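Local coordinates for protein HET-C2 (Podospora anserina, PDB 3KV0) that probably binds glycolipids and carries them between membranes as a fungal member of the glycolipid transfer protein family, at residues Ser135-Tyr140 / Ala159-Pro164. Sequence-based numbering, arbitrary orientation.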
loop_
_atom_site.group_PDB
_atom_site.type_symbol
_atom_site.label_atom_id
_atom_site.label_comp_id
_atom_site.label_asym_id
_atom_site.label_seq_id
_atom_site.Cartn_x
_atom_site.Cartn_y
_atom_site.Cartn_z
ATOM N N SER A 135 6.451 7.163 13.777
ATOM C CA SER A 135 5.162 6.888 13.083
ATOM C C SER A 135 5.241 5.535 12.347
ATOM O O SER A 135 4.350 4.695 12.464
ATOM C CB SER A 135 4.791 8.012 12.116
ATOM O OG SER A 135 4.666 9.278 12.749
ATOM N N PHE A 136 6.343 5.304 11.628
ATOM C CA PHE A 136 6.549 4.009 10.988
ATOM C C PHE A 136 6.634 2.847 11.978
ATOM O O PHE A 136 6.000 1.805 11.781
ATOM C CB PHE A 136 7.736 4.055 10.012
ATOM C CG PHE A 136 7.353 4.537 8.653
ATOM C CD1 PHE A 136 7.457 5.865 8.305
ATOM C CD2 PHE A 136 6.819 3.653 7.721
ATOM C CE1 PHE A 136 7.050 6.296 7.024
ATOM C CE2 PHE A 136 6.435 4.083 6.444
ATOM C CZ PHE A 136 6.526 5.409 6.112
ATOM N N ARG A 137 7.376 3.010 13.088
ATOM C CA ARG A 137 7.449 1.930 14.053
ATOM C C ARG A 137 6.112 1.565 14.645
ATOM O O ARG A 137 5.809 0.408 14.824
ATOM C CB ARG A 137 8.393 2.258 15.197
ATOM C CG ARG A 137 9.851 2.129 14.861
ATOM C CD ARG A 137 10.666 2.974 15.883
ATOM N NE ARG A 137 12.084 2.963 15.555
ATOM C CZ ARG A 137 12.946 3.941 15.822
ATOM N NH1 ARG A 137 12.562 5.071 16.405
ATOM N NH2 ARG A 137 14.217 3.789 15.475
ATOM N N GLY A 138 5.300 2.557 14.956
ATOM C CA GLY A 138 4.019 2.256 15.560
ATOM C C GLY A 138 3.076 1.604 14.570
ATOM O O GLY A 138 2.314 0.744 14.930
ATOM N N SER A 139 3.126 2.038 13.306
ATOM C CA SER A 139 2.392 1.361 12.253
ATOM C C SER A 139 2.812 -0.096 12.075
ATOM O O SER A 139 1.985 -0.986 11.937
ATOM C CB SER A 139 2.552 2.098 10.890
ATOM O OG SER A 139 1.729 1.413 9.966
ATOM N N TYR A 140 4.115 -0.358 12.054
ATOM C CA TYR A 140 4.606 -1.692 11.821
ATOM C C TYR A 140 4.022 -2.652 12.860
ATOM O O TYR A 140 3.562 -3.763 12.517
ATOM C CB TYR A 140 6.146 -1.708 11.877
ATOM C CG TYR A 140 6.789 -3.044 11.568
ATOM C CD1 TYR A 140 6.563 -3.685 10.352
ATOM C CD2 TYR A 140 7.646 -3.659 12.476
ATOM C CE1 TYR A 140 7.177 -4.893 10.057
ATOM C CE2 TYR A 140 8.240 -4.906 12.202
ATOM C CZ TYR A 140 8.021 -5.495 10.979
ATOM O OH TYR A 140 8.559 -6.720 10.696
ATOM N N ALA A 159 15.168 -0.606 8.523
ATOM C CA ALA A 159 14.688 0.307 7.504
ATOM C C ALA A 159 14.012 1.520 8.141
ATOM O O ALA A 159 14.291 2.672 7.811
ATOM C CB ALA A 159 13.716 -0.439 6.550
ATOM N N MET A 160 13.111 1.268 9.073
ATOM C CA MET A 160 12.391 2.352 9.743
ATOM C C MET A 160 13.301 3.272 10.567
ATOM O O MET A 160 13.088 4.478 10.597
ATOM C CB MET A 160 11.303 1.771 10.637
ATOM C CG MET A 160 10.256 1.005 9.872
ATOM S SD MET A 160 8.861 0.493 10.892
ATOM C CE MET A 160 9.735 -0.588 12.085
ATOM N N SER A 161 14.320 2.722 11.233
ATOM C CA SER A 161 15.291 3.573 11.953
ATOM C C SER A 161 16.051 4.535 11.034
ATOM O O SER A 161 16.537 5.547 11.497
ATOM C CB SER A 161 16.308 2.753 12.764
ATOM O OG SER A 161 15.649 1.861 13.642
ATOM N N ALA A 162 16.126 4.255 9.742
ATOM C CA ALA A 162 16.833 5.126 8.789
ATOM C C ALA A 162 15.926 6.145 8.096
ATOM O O ALA A 162 16.325 6.755 7.101
ATOM C CB ALA A 162 17.602 4.264 7.721
ATOM N N CYS A 163 14.713 6.351 8.614
ATOM C CA CYS A 163 13.818 7.402 8.108
ATOM C C CYS A 163 14.482 8.793 8.136
ATOM O O CYS A 163 15.203 9.102 9.069
ATOM C CB CYS A 163 12.522 7.465 8.932
ATOM S SG CYS A 163 11.287 6.263 8.404
ATOM N N PRO A 164 14.222 9.630 7.118
ATOM C CA PRO A 164 14.722 11.002 7.150
ATOM C C PRO A 164 14.018 11.797 8.241
ATOM O O PRO A 164 13.001 11.337 8.785
ATOM C CB PRO A 164 14.366 11.545 5.768
ATOM C CG PRO A 164 13.179 10.763 5.334
ATOM C CD PRO A 164 13.225 9.427 6.053
HETATM O O HOH W 1 12.968 0.610 13.980
HETATM O O HOH W 2 16.491 6.204 14.443
#
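Met160 drives its thioether into the surface of helix 132-142, between Phe136 and Tyr140, which lie one turn apart. Its CG stands anti to its own carbonyl carbon (chi1 -62°), and a bend about the last torsion turns CE along the helix toward Tyr140. SD sits 3.6 Å from Tyr140 CB and 3.8 Å from Phe136 CB, and also close to Phe136 O, the carbonyl oxygen that accepts the helical bond from Tyr140 N. The two side chains of Met160 and Tyr140 run at roughly a right angle; CE packs 3.7 Å from Tyr140 CD2, while SD lies 5.0 Å from the ring centroid, slanted to the ring, a Met-aromatic contact. Beyond it the Tyr140 ring lies nearly parallel to Phe156, and its hydroxyl hydrogen-bonds His148. On the Phe136 side, Cys163 brings SG to 3.9 Å from Phe136 CD1, a sulfur-aromatic approach slanted to the ring; Phe61 meets the same ring. Outward, the aliphatic part of Arg137 passes Met160, CG to CE, and its extended chain carries the guanidinium to Ser161. NH2 donates to Ser161 OG at 3.0 Å (154°), with the oxygen at the edge of the guanidinium and near its plane. One water joins Arg137 NE to the same OG, and another donates to Ser161 O and takes a weak bond from NH2. Asp134 forms a salt bridge with NH1, steadying the group from its own helix. A leucine in place of Arg137 would probably leave Asp134 without its cationic mate and Ser161 without its tie to helix 132-142. Methionine inserted between side chains one turn apart, beneath the Arg137-Ser161 hydrogen bond and its waters, is ordinary helix-helix packing; here it fastens helix 155-161 to helix 132-142 within the all-helical GLTP fold.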